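Local coordinates for protein nitrite oxidoreductase subunit A (Kuenenia stuttgartiensis, PDB 7B04) that is a molybdopterin-oxidoreductase-family subunit, similar to NarG, that holds a molybdenum atom, two MD1 groups and an iron/sulfur cluster, at residues B[109-114]-B[315-319]; B[388-392]-B[866-870]; B[701-705]-B[727-733]; B[1059-1063]-B[1096-1101]. All blocks are in the same frame, centred on the assembly; numbering follows the deposited sequence.

Contact 1: residues B[109-114]-B[315-319]; sequences NWNPRM and PEAHW. With SF4 (iron/sulfur cluster), chain C.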
# COMPACT_ATOMS: atom_id res chain seq x y z
N ASN B 109 3.61 -19.14 12.28
CA ASN B 109 3.53 -17.76 12.75
C ASN B 109 3.96 -16.76 11.68
O ASN B 109 3.81 -15.55 11.90
CB ASN B 109 4.39 -17.57 13.99
CG ASN B 109 3.87 -18.34 15.19
OD1 ASN B 109 2.67 -18.61 15.30
ND2 ASN B 109 4.77 -18.69 16.11
N TRP B 110 4.40 -17.25 10.54
CA TRP B 110 4.89 -16.37 9.45
C TRP B 110 3.72 -15.97 8.54
O TRP B 110 3.87 -15.07 7.77
CB TRP B 110 5.95 -17.13 8.66
CG TRP B 110 7.37 -16.99 9.11
CD1 TRP B 110 8.05 -17.85 9.90
CD2 TRP B 110 8.32 -15.98 8.72
NE1 TRP B 110 9.34 -17.43 10.07
CE2 TRP B 110 9.53 -16.29 9.36
CE3 TRP B 110 8.27 -14.85 7.92
CZ2 TRP B 110 10.67 -15.51 9.23
CZ3 TRP B 110 9.38 -14.06 7.80
CH2 TRP B 110 10.57 -14.39 8.44
N ASN B 111 2.58 -16.63 8.71
CA ASN B 111 1.36 -16.49 7.89
C ASN B 111 0.66 -15.17 8.17
O ASN B 111 0.89 -14.62 9.22
CB ASN B 111 0.40 -17.64 8.19
CG ASN B 111 0.77 -18.95 7.56
OD1 ASN B 111 1.75 -19.06 6.88
ND2 ASN B 111 -0.02 -19.97 7.79
N PRO B 112 -0.30 -14.69 7.34
CA PRO B 112 -0.38 -14.94 5.90
C PRO B 112 0.67 -14.22 5.06
O PRO B 112 1.10 -14.72 4.10
CB PRO B 112 -1.81 -14.53 5.59
CG PRO B 112 -2.05 -13.41 6.51
CD PRO B 112 -1.34 -13.80 7.76
N ARG B 113 0.98 -13.00 5.46
CA ARG B 113 2.07 -12.19 4.87
C ARG B 113 1.90 -11.85 3.38
O ARG B 113 2.52 -12.48 2.56
CB ARG B 113 3.38 -12.83 5.34
CG ARG B 113 4.55 -12.74 4.39
CD ARG B 113 5.55 -13.62 5.05
NE ARG B 113 6.20 -14.22 3.94
CZ ARG B 113 7.21 -13.67 3.35
NH1 ARG B 113 7.79 -14.26 2.33
NH2 ARG B 113 7.67 -12.54 3.83
N MET B 114 1.05 -10.89 3.06
CA MET B 114 0.91 -10.39 1.70
C MET B 114 0.56 -8.91 1.80
O MET B 114 0.22 -8.41 2.87
CB MET B 114 -0.17 -11.18 0.94
CG MET B 114 0.12 -11.42 -0.51
SD MET B 114 -0.89 -12.70 -1.28
CE MET B 114 -1.27 -11.89 -2.84
N PRO B 315 4.03 -7.09 5.49
CA PRO B 315 3.78 -8.52 5.78
C PRO B 315 4.54 -9.04 6.99
O PRO B 315 4.10 -10.02 7.60
CB PRO B 315 4.20 -9.23 4.49
CG PRO B 315 5.00 -8.26 3.75
CD PRO B 315 4.52 -6.92 4.11
N GLU B 316 5.63 -8.39 7.39
CA GLU B 316 6.37 -8.81 8.56
C GLU B 316 6.17 -7.87 9.73
O GLU B 316 6.78 -8.06 10.79
CB GLU B 316 7.87 -8.89 8.26
CG GLU B 316 8.23 -9.26 6.83
CD GLU B 316 8.20 -10.75 6.57
OE1 GLU B 316 7.79 -11.50 7.48
OE2 GLU B 316 8.61 -11.17 5.47
N ALA B 317 5.30 -6.87 9.57
CA ALA B 317 5.09 -5.89 10.62
C ALA B 317 4.50 -6.53 11.87
O ALA B 317 4.74 -6.07 12.99
CB ALA B 317 4.21 -4.75 10.12
N HIS B 318 3.72 -7.61 11.71
CA HIS B 318 3.13 -8.25 12.87
C HIS B 318 4.18 -8.72 13.86
O HIS B 318 3.88 -8.87 15.05
CB HIS B 318 2.26 -9.43 12.43
CG HIS B 318 3.04 -10.66 12.08
ND1 HIS B 318 3.38 -11.61 13.02
CD2 HIS B 318 3.55 -11.09 10.91
CE1 HIS B 318 4.06 -12.58 12.43
NE2 HIS B 318 4.18 -12.29 11.15
N TRP B 319 5.42 -8.93 13.41
CA TRP B 319 6.50 -9.25 14.33
C TRP B 319 6.81 -8.10 15.28
O TRP B 319 7.31 -8.33 16.39
CB TRP B 319 7.75 -9.64 13.54
CG TRP B 319 7.56 -10.84 12.65
CD1 TRP B 319 7.52 -10.85 11.28
CD2 TRP B 319 7.39 -12.20 13.06
NE1 TRP B 319 7.33 -12.13 10.82
CE2 TRP B 319 7.25 -12.98 11.90
CE3 TRP B 319 7.34 -12.83 14.31
CZ2 TRP B 319 7.07 -14.36 11.94
CZ3 TRP B 319 7.16 -14.20 14.35
CH2 TRP B 319 7.03 -14.95 13.17
FE1 SF4 C . 5.25 -7.27 -1.82
FE2 SF4 C . 3.96 -8.95 -3.55
FE3 SF4 C . 2.60 -7.83 -1.46
FE4 SF4 C . 4.47 -9.75 -0.98
S1 SF4 C . 2.53 -10.00 -2.13
S2 SF4 C . 4.21 -7.79 0.15
S3 SF4 C . 6.01 -9.28 -2.59
S4 SF4 C . 3.54 -6.73 -3.22
O HOH W 1 5.66 -12.77 8.69
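The loop 109-114 runs over the start of helix 314-321, and the two backbones come closest where the CA atoms of Arg113 and Pro315 lie 4.1 Å apart. At that point the CG of Arg113 rests on the CB of Pro315 at 3.5 Å. The indole of Trp319, with CG beside its backbone N (chi1 -60°), presents an edge to one face of Trp110. The pair is T-shaped, with planes at 69° and the centroids of the five-membered ring of Trp110 and the six-membered ring of Trp319 lying 5.1 Å apart. CZ2 of Trp319 does the touching, 3.8 Å from CD2 of Trp110, while CH2 of Trp319 reaches the CB of Asn109. This side of the interface also faces subunit B, where Thr393 of that chain takes the amide oxygen of Asn109.

Both segments line the iron/sulfur cluster site of this molybdopterin oxidoreductase: the CG of Pro315 approaches S2 of SF4 at 3.7 Å, and Met114 borders the same cluster through CG. Away from the cluster, a buried water ties loop and helix together. It donates to the backbone O of Trp110 and to OE1 of Glu316, accepts from NE1 of Trp319 at 2.8 Å, and is bonded to NE2 of His318 at 2.9 Å. Competition among acceptors means that its two donated bonds need not both be made together. Glu316 turns OE2 toward the guanidinium edge of Arg113, with carboxylate and guanidinium planes 34° apart; opposite charges meet here, although the modelled separation is too short to be trusted. NE and NH1 of Arg113 are bonded to His95 and His73.

Contact 2: residues B[388-392]-B[866-870]; sequences RTDTL and PYIRP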
# COMPACT_ATOMS: atom_id res chain seq x y z
N ARG B 388 46.40 8.20 19.80
CA ARG B 388 47.51 9.17 19.80
C ARG B 388 46.95 10.57 19.57
O ARG B 388 46.02 10.74 18.80
CB ARG B 388 48.51 8.80 18.70
CG ARG B 388 49.69 9.73 18.58
CD ARG B 388 50.87 8.87 18.19
NE ARG B 388 51.69 9.46 17.16
CZ ARG B 388 52.83 8.95 16.76
NH1 ARG B 388 53.52 9.53 15.81
NH2 ARG B 388 53.27 7.84 17.30
N THR B 389 47.56 11.55 20.21
CA THR B 389 47.14 12.95 20.12
C THR B 389 47.80 13.74 19.00
O THR B 389 47.22 14.74 18.54
CB THR B 389 47.38 13.67 21.46
OG1 THR B 389 46.83 12.90 22.54
CG2 THR B 389 46.71 15.05 21.49
N ASP B 390 48.99 13.36 18.52
CA ASP B 390 49.62 14.12 17.44
C ASP B 390 48.82 13.98 16.15
O ASP B 390 48.40 14.98 15.55
CB ASP B 390 51.06 13.64 17.19
CG ASP B 390 51.78 13.26 18.47
OD1 ASP B 390 51.99 14.14 19.33
OD2 ASP B 390 52.18 12.08 18.59
N THR B 391 48.59 12.75 15.71
CA THR B 391 47.94 12.45 14.44
C THR B 391 46.45 12.14 14.56
O THR B 391 45.76 12.14 13.54
CB THR B 391 48.63 11.27 13.76
OG1 THR B 391 48.49 10.09 14.56
CG2 THR B 391 50.11 11.57 13.57
N LEU B 392 45.95 11.88 15.77
CA LEU B 392 44.59 11.43 16.04
C LEU B 392 44.33 10.00 15.56
O LEU B 392 43.17 9.56 15.55
CB LEU B 392 43.53 12.37 15.46
CG LEU B 392 43.58 13.79 16.02
CD1 LEU B 392 42.69 14.72 15.20
CD2 LEU B 392 43.19 13.81 17.49
N PRO B 866 38.76 19.75 21.03
CA PRO B 866 40.04 20.10 20.40
C PRO B 866 40.65 18.95 19.61
O PRO B 866 41.66 19.16 18.93
CB PRO B 866 40.92 20.49 21.59
CG PRO B 866 40.34 19.74 22.74
CD PRO B 866 38.86 19.70 22.50
N TYR B 867 40.06 17.76 19.70
CA TYR B 867 40.54 16.59 18.98
C TYR B 867 39.83 16.39 17.65
O TYR B 867 40.13 15.43 16.94
CB TYR B 867 40.39 15.36 19.87
CG TYR B 867 41.04 15.59 21.22
CD1 TYR B 867 42.28 16.21 21.31
CD2 TYR B 867 40.39 15.24 22.39
CE1 TYR B 867 42.87 16.44 22.53
CE2 TYR B 867 40.98 15.47 23.62
CZ TYR B 867 42.22 16.08 23.68
OH TYR B 867 42.82 16.31 24.90
N ILE B 868 38.89 17.26 17.31
CA ILE B 868 38.34 17.37 15.97
C ILE B 868 39.06 18.52 15.30
O ILE B 868 38.91 19.68 15.71
CB ILE B 868 36.82 17.59 15.99
CG1 ILE B 868 36.11 16.42 16.68
CG2 ILE B 868 36.29 17.78 14.57
CD1 ILE B 868 34.65 16.69 16.97
N ARG B 869 39.85 18.23 14.27
CA ARG B 869 40.66 19.23 13.59
C ARG B 869 40.40 19.15 12.09
O ARG B 869 41.23 18.66 11.32
CB ARG B 869 42.15 19.04 13.89
CG ARG B 869 42.42 18.37 15.22
CD ARG B 869 43.72 18.86 15.83
NE ARG B 869 44.00 18.20 17.11
CZ ARG B 869 45.08 17.48 17.35
NH1 ARG B 869 46.00 17.32 16.40
NH2 ARG B 869 45.25 16.91 18.53
N PRO B 870 39.25 19.63 11.65
CA PRO B 870 38.90 19.51 10.23
C PRO B 870 39.57 20.59 9.41
O PRO B 870 40.19 21.53 9.91
CB PRO B 870 37.38 19.70 10.23
CG PRO B 870 37.14 20.62 11.37
CD PRO B 870 38.16 20.25 12.42
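Arg869 reaches across from the loop 866-870 to the turn at 389-392, and its hydrogen bonds here go to main-chain oxygens. NH2 of Arg869 donates to the O of Thr389 at 2.9 Å with an N-H...O angle of 154°. The nitrogen lies in the carbonyl plane of Thr389, whereas the oxygen is tilted 17° out of the guanidinium plane. A weak bond follows at the same end of the group, from NH1 of Arg869 to the O of Asp390 at 3.5 Å. The third donor, NE, turns back to its own loop and meets the O of Pro866 at 3.1 Å, almost in the guanidinium plane, which limits how far the group can rotate.

Apolar contacts come from Leu392. Its CD2 sits over one face of the guanidinium of Arg869 and packs on the CB of Tyr867 at 4.0 Å; its CD1 lies 3.7 Å from the CG of Arg869, beside the aliphatic part of that chain. Thr389 makes a separate van der Waals contact: chi1 of -50° sets its methyl CG2 anti to the backbone N, at the edge of the guanidinium and 3.8 Å from NH2 of Arg869. The hydroxyl of Thr389 points elsewhere, to the O of Glu477.

The contact joins two surface loops, one following strand 386-388 and the other strand 860-862. The cation is met by two carbonyls of the facing turn, one weakly, and by one of its own loop, with a leucine over one face; since these are neutral, its positive charge is probably offset mainly by carbonyl dipoles and by solvent around the exposed arginine.

Contact 3: residues B[701-705]-B[727-733]; sequences VEFQE and PVYESKD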
# COMPACT_ATOMS: atom_id res chain seq x y z
N VAL B 701 3.78 -13.60 -13.45
CA VAL B 701 2.80 -14.65 -13.74
C VAL B 701 2.88 -15.17 -15.16
O VAL B 701 2.19 -16.14 -15.50
CB VAL B 701 1.36 -14.17 -13.49
CG1 VAL B 701 1.16 -13.82 -12.03
CG2 VAL B 701 1.03 -12.99 -14.38
N GLU B 702 3.69 -14.55 -16.02
CA GLU B 702 3.86 -15.02 -17.39
C GLU B 702 5.29 -15.45 -17.66
O GLU B 702 5.79 -15.32 -18.78
CB GLU B 702 3.44 -13.95 -18.39
CG GLU B 702 2.39 -12.98 -17.90
CD GLU B 702 2.36 -11.71 -18.72
OE1 GLU B 702 3.05 -10.74 -18.33
OE2 GLU B 702 1.68 -11.68 -19.76
N PHE B 703 5.96 -16.03 -16.67
CA PHE B 703 7.35 -16.43 -16.87
C PHE B 703 7.36 -17.74 -17.64
O PHE B 703 6.69 -18.70 -17.26
CB PHE B 703 8.07 -16.60 -15.54
CG PHE B 703 8.65 -15.33 -14.98
CD1 PHE B 703 8.74 -14.18 -15.75
CD2 PHE B 703 9.13 -15.29 -13.68
CE1 PHE B 703 9.28 -13.02 -15.23
CE2 PHE B 703 9.67 -14.14 -13.16
CZ PHE B 703 9.75 -13.00 -13.93
N GLN B 704 8.09 -17.77 -18.76
CA GLN B 704 8.29 -18.99 -19.53
C GLN B 704 9.63 -19.66 -19.22
O GLN B 704 10.08 -20.52 -19.98
CB GLN B 704 8.18 -18.69 -21.02
CG GLN B 704 6.76 -18.49 -21.51
CD GLN B 704 6.71 -17.73 -22.82
OE1 GLN B 704 7.64 -17.01 -23.17
NE2 GLN B 704 5.61 -17.89 -23.55
N GLU B 705 10.26 -19.30 -18.10
CA GLU B 705 11.52 -19.88 -17.69
C GLU B 705 11.65 -19.65 -16.19
O GLU B 705 11.07 -18.72 -15.64
CB GLU B 705 12.69 -19.26 -18.48
CG GLU B 705 14.10 -19.65 -18.05
CD GLU B 705 14.44 -21.09 -18.36
OE1 GLU B 705 14.12 -21.97 -17.53
OE2 GLU B 705 15.02 -21.35 -19.43
N PRO B 727 1.79 -15.43 -22.10
CA PRO B 727 1.99 -13.98 -22.22
C PRO B 727 0.81 -13.29 -22.87
O PRO B 727 0.35 -13.68 -23.95
CB PRO B 727 3.26 -13.87 -23.08
CG PRO B 727 3.99 -15.13 -22.80
CD PRO B 727 2.94 -16.19 -22.62
N VAL B 728 0.31 -12.25 -22.20
CA VAL B 728 -0.86 -11.53 -22.69
C VAL B 728 -0.54 -10.81 -23.99
O VAL B 728 -1.37 -10.75 -24.91
CB VAL B 728 -1.37 -10.56 -21.61
CG1 VAL B 728 -2.70 -9.99 -21.99
CG2 VAL B 728 -1.48 -11.28 -20.27
N TYR B 729 0.67 -10.26 -24.10
CA TYR B 729 1.08 -9.57 -25.31
C TYR B 729 2.41 -10.12 -25.81
O TYR B 729 2.90 -11.13 -25.31
CB TYR B 729 1.16 -8.06 -25.05
CG TYR B 729 -0.13 -7.45 -24.53
CD1 TYR B 729 -1.18 -7.17 -25.39
CD2 TYR B 729 -0.29 -7.17 -23.18
CE1 TYR B 729 -2.36 -6.61 -24.92
CE2 TYR B 729 -1.46 -6.61 -22.70
CZ TYR B 729 -2.49 -6.33 -23.58
OH TYR B 729 -3.66 -5.77 -23.11
N GLU B 730 3.01 -9.44 -26.79
CA GLU B 730 4.25 -9.90 -27.43
C GLU B 730 5.44 -9.63 -26.51
O GLU B 730 6.23 -8.71 -26.71
CB GLU B 730 4.43 -9.25 -28.79
CG GLU B 730 5.55 -9.85 -29.62
CD GLU B 730 5.69 -9.20 -30.98
OE1 GLU B 730 4.97 -8.22 -31.24
OE2 GLU B 730 6.51 -9.68 -31.78
N SER B 731 5.56 -10.45 -25.47
CA SER B 731 6.61 -10.30 -24.47
C SER B 731 7.51 -11.53 -24.45
O SER B 731 7.12 -12.62 -24.88
CB SER B 731 6.02 -10.07 -23.07
OG SER B 731 5.40 -11.25 -22.59
N LYS B 732 8.73 -11.32 -23.97
CA LYS B 732 9.72 -12.38 -23.81
C LYS B 732 10.24 -12.35 -22.38
O LYS B 732 10.03 -11.38 -21.64
CB LYS B 732 10.90 -12.22 -24.78
CG LYS B 732 10.60 -12.42 -26.25
CD LYS B 732 11.89 -12.39 -27.06
CE LYS B 732 11.63 -12.44 -28.56
NZ LYS B 732 11.05 -13.74 -28.99
N ASP B 733 10.89 -13.43 -21.98
CA ASP B 733 11.54 -13.45 -20.68
C ASP B 733 12.79 -12.59 -20.74
O ASP B 733 13.46 -12.52 -21.77
CB ASP B 733 11.90 -14.88 -20.26
CG ASP B 733 10.82 -15.90 -20.59
OD1 ASP B 733 10.20 -16.47 -19.66
OD2 ASP B 733 10.58 -16.14 -21.79
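Two carboxylates are placed for this contact by their torsions: Glu702 runs out extended beyond CG (chi2 160°) to Val728, while Asp733 keeps CG beside its backbone N (chi1 -41°) and brings OD1 to the backbone N of Gln704. OE2 of Glu702 accepts from the N of Val728 at 2.9 Å, and at 171° the bond is nearly straight. CG2 of Val728 lies beside the same oxygen. The other oxygen, OE1, forms a salt bridge with Arg130 and a hydrogen bond with Ser699; thus both ends of the buried carboxylate are fixed, and the arginine would be expected to favour its charged form.

In the second pairing OD1 of Asp733 takes the N of Gln704 at 2.6 Å; the nitrogen lies nearly in line with the C-O bond, although its N-H is bent from the oxygen. The CB of Gln704 lies 3.3 Å from OD1 of Asp733, and farther out the side chain of Gln704 extends to the ring of Pro727, CD of Gln704 lying 3.8 Å from CG of Pro727. Farther along segment 727-733, the hydroxyl of Tyr729 is bonded to the backbone O of His200 of subunit C.

Asp733 occupies the N-cap position of helix 734-749, but its carboxylate makes no capping bond and is used to tether the neighbouring loop. Phe703, whose ring stands against Trp720, touches MD1 from within that loop, and the whole is an arrangement of loop and helix start at the border of a cofactor pocket in a molybdopterin oxidoreductase.

Contact 4: residues B[1059-1063]-B[1096-1101]; sequences ITRDW and TVPKET. With MD1 (phosphoric acid 4-(2-amino-4-oxo-3,4,5,6,-tetrahydro-pteridin-6-yl)-2-hydroxy-3,4-dimercapto-but-3-en-yl ester guanylate ester), chain D.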
# COMPACT_ATOMS: atom_id res chain seq x y z
N ILE B 1059 11.71 18.86 -6.52
CA ILE B 1059 12.30 19.57 -5.40
C ILE B 1059 13.37 18.71 -4.73
O ILE B 1059 13.55 18.78 -3.50
CB ILE B 1059 11.21 19.99 -4.40
CG1 ILE B 1059 10.26 18.83 -4.10
CG2 ILE B 1059 10.42 21.17 -4.94
CD1 ILE B 1059 10.63 18.00 -2.89
N THR B 1060 14.09 17.93 -5.51
CA THR B 1060 15.06 16.98 -4.99
C THR B 1060 16.36 17.08 -5.77
O THR B 1060 16.39 17.56 -6.91
CB THR B 1060 14.51 15.55 -5.07
OG1 THR B 1060 15.37 14.66 -4.34
CG2 THR B 1060 14.45 15.11 -6.50
N ARG B 1061 17.45 16.66 -5.12
CA ARG B 1061 18.78 16.86 -5.68
C ARG B 1061 19.73 15.77 -5.22
O ARG B 1061 19.51 15.11 -4.19
CB ARG B 1061 19.34 18.23 -5.26
CG ARG B 1061 20.81 18.40 -5.47
CD ARG B 1061 21.43 19.70 -5.06
NE ARG B 1061 22.75 19.63 -5.66
CZ ARG B 1061 22.98 19.97 -6.92
NH1 ARG B 1061 22.00 20.45 -7.67
NH2 ARG B 1061 24.19 19.83 -7.42
N ASP B 1062 20.80 15.60 -5.99
CA ASP B 1062 21.86 14.67 -5.66
C ASP B 1062 22.95 15.38 -4.86
O ASP B 1062 23.32 16.52 -5.17
CB ASP B 1062 22.45 14.08 -6.93
CG ASP B 1062 23.51 13.05 -6.64
OD1 ASP B 1062 23.16 12.02 -6.03
OD2 ASP B 1062 24.68 13.27 -7.02
N TRP B 1063 23.46 14.70 -3.84
CA TRP B 1063 24.53 15.20 -3.00
C TRP B 1063 25.69 14.22 -3.05
O TRP B 1063 25.50 13.02 -2.79
CB TRP B 1063 24.04 15.41 -1.56
CG TRP B 1063 23.09 16.56 -1.43
CD1 TRP B 1063 21.73 16.50 -1.43
CD2 TRP B 1063 23.43 17.94 -1.27
NE1 TRP B 1063 21.20 17.76 -1.28
CE2 TRP B 1063 22.23 18.66 -1.18
CE3 TRP B 1063 24.65 18.63 -1.19
CZ2 TRP B 1063 22.20 20.05 -1.02
CZ3 TRP B 1063 24.61 20.01 -1.03
CH2 TRP B 1063 23.40 20.70 -0.95
N THR B 1096 22.55 8.04 -2.07
CA THR B 1096 21.80 9.23 -2.46
C THR B 1096 20.82 9.64 -1.37
O THR B 1096 20.27 8.81 -0.63
CB THR B 1096 21.05 8.99 -3.75
OG1 THR B 1096 19.96 8.09 -3.50
CG2 THR B 1096 21.99 8.44 -4.81
N VAL B 1097 20.60 10.95 -1.27
CA VAL B 1097 19.75 11.53 -0.23
C VAL B 1097 18.70 12.45 -0.85
O VAL B 1097 19.01 13.58 -1.23
CB VAL B 1097 20.62 12.29 0.78
CG1 VAL B 1097 21.31 11.31 1.67
CG2 VAL B 1097 21.65 13.20 0.06
N PRO B 1098 17.44 12.01 -0.95
CA PRO B 1098 16.41 12.91 -1.48
C PRO B 1098 15.86 13.88 -0.46
O PRO B 1098 15.25 14.88 -0.85
CB PRO B 1098 15.32 11.95 -1.98
CG PRO B 1098 15.98 10.61 -2.05
CD PRO B 1098 16.98 10.61 -0.95
N LYS B 1099 16.06 13.62 0.83
CA LYS B 1099 15.47 14.43 1.89
C LYS B 1099 16.31 15.65 2.27
O LYS B 1099 15.82 16.50 3.03
CB LYS B 1099 15.18 13.57 3.12
CG LYS B 1099 14.15 12.51 2.82
CD LYS B 1099 13.78 11.67 4.02
CE LYS B 1099 12.75 10.63 3.63
NZ LYS B 1099 12.29 9.82 4.78
N GLU B 1100 17.55 15.75 1.79
CA GLU B 1100 18.34 16.96 2.04
C GLU B 1100 17.81 18.03 1.10
O GLU B 1100 18.38 18.32 0.04
CB GLU B 1100 19.83 16.70 1.85
CG GLU B 1100 20.52 16.33 3.14
CD GLU B 1100 20.85 17.54 4.00
OE1 GLU B 1100 21.07 17.34 5.21
OE2 GLU B 1100 20.90 18.66 3.47
N THR B 1101 16.71 18.63 1.51
CA THR B 1101 16.05 19.66 0.72
C THR B 1101 15.10 20.42 1.63
O THR B 1101 14.64 19.91 2.65
CB THR B 1101 15.28 19.05 -0.46
OG1 THR B 1101 15.06 20.05 -1.47
CG2 THR B 1101 13.93 18.49 -0.01
PB MD1 D . 12.92 1.27 -8.65
O3B MD1 D . 11.31 1.10 -8.33
O1B MD1 D . 13.06 2.11 -9.89
O2B MD1 D . 13.52 -0.09 -8.90
O3A MD1 D . 13.74 1.98 -7.41
C10 MD1 D . 13.24 2.00 -6.10
C11 MD1 D . 13.59 3.36 -5.43
O11 MD1 D . 12.33 4.34 -5.55
C12 MD1 D . 14.00 3.19 -4.17
S12 MD1 D . 13.91 1.53 -3.44
C13 MD1 D . 14.56 4.30 -3.23
S13 MD1 D . 15.00 3.70 -1.57
C14 MD1 D . 14.76 5.72 -3.48
N15 MD1 D . 13.64 6.45 -2.61
C16 MD1 D . 13.38 7.80 -2.93
C15 MD1 D . 12.56 8.62 -2.00
O14 MD1 D . 12.15 8.14 -1.00
N17 MD1 D . 12.27 10.05 -2.31
C17 MD1 D . 12.81 10.67 -3.62
N16 MD1 D . 12.52 12.06 -3.92
N18 MD1 D . 13.64 9.86 -4.57
C20 MD1 D . 13.94 8.48 -4.28
N8 MD1 D . 14.71 7.76 -5.21
C7 MD1 D . 14.94 6.21 -4.89
PA MD1 D . 10.28 0.26 -9.31
O1A MD1 D . 9.12 -0.29 -8.51
O2A MD1 D . 9.76 1.22 -10.34
O5' MD1 D . 11.00 -0.96 -10.15
C5' MD1 D . 10.13 -1.84 -10.81
C4' MD1 D . 10.00 -1.45 -12.32
O4' MD1 D . 10.24 -2.71 -13.20
C1' MD1 D . 8.82 -3.17 -13.66
N9 MD1 D . 8.63 -4.63 -13.43
C4 MD1 D . 9.35 -5.48 -14.14
N3 MD1 D . 10.38 -5.27 -15.19
C2 MD1 D . 11.03 -6.41 -15.81
N2 MD1 D . 12.03 -6.19 -16.83
N1 MD1 D . 10.68 -7.76 -15.43
C6 MD1 D . 9.68 -7.96 -14.42
O6 MD1 D . 9.39 -9.06 -14.11
C5 MD1 D . 9.01 -6.75 -13.77
N7 MD1 D . 8.07 -6.65 -12.83
C8 MD1 D . 7.83 -5.33 -12.61
C2' MD1 D . 8.00 -2.49 -12.98
O2' MD1 D . 6.81 -2.18 -13.78
C3' MD1 D . 8.80 -1.09 -12.59
O3' MD1 D . 8.78 -0.19 -13.74
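Thr1101 and Trp1063 each send a side-chain donor to a main-chain oxygen of the opposite segment, and one of these bonds has an uncommon approach. OG1 of Thr1101 donates to the O of Ile1059 at 2.8 Å from above the carbonyl plane, 36° out of it and off the lone pairs. The hydroxyl arrives there because OG1 stands anti to the backbone N (chi1 -159°). In the reverse direction NE1 of Trp1063 meets the O of Glu1100 at 3.2 Å; this time the donor lies in the carbonyl plane on a lone pair, although the oxygen is 23° out of the indole plane. Glu1100, whose carbonyl accepts this bond, is the centre of an inverse gamma turn, and its CB touches NE1 of Trp1063 at 3.6 Å.

Segment 1096-1101 leads directly into strand 1102-1109, part of a six-stranded sheet whose end strands also pair, consistent with the C-terminal double-psi barrel of this family. Just before the strand, the CB-CG edge of Pro1098 stands over one face of the pterin of MD1, with CB 3.3 Å from C17 and CG 3.5 Å from N18. Thr1060 comes from the same face, beyond the amino end, its OG1 3.9 Å from N16 of MD1.

Farther along, CG2 of Val1097 lies 3.6 Å from the CD1 of Trp1063, the two side chains crossing at about a right angle. Arg1061 lays its CD over one face of that indole before its guanidinium goes on to a salt bridge with Asp983, and the carboxylate of Asp1062 is bonded to His619.

In the fold
Three of the four contacts border the cofactors. Contacts 3 and 4 touch the same MD1 at its two ends, Phe703 at the guanine and Pro1098 at the pterin, which leaves their nearest atoms about 26 Å apart. The second MD1 is approached by contact 1, with the side chain of Pro315 about 6 Å from it, and by Lys1099 of contact 4 through a salt bridge. Contact 1 also adjoins the iron/sulfur cluster; the side chain of Phe703 in contact 3 is about 12 Å from that cluster. Contact 2 stands apart at the surface, its centre 61 Å from that of contact 3, on opposite sides of the chain's centre, although contact 3 is nested within the loop it closes.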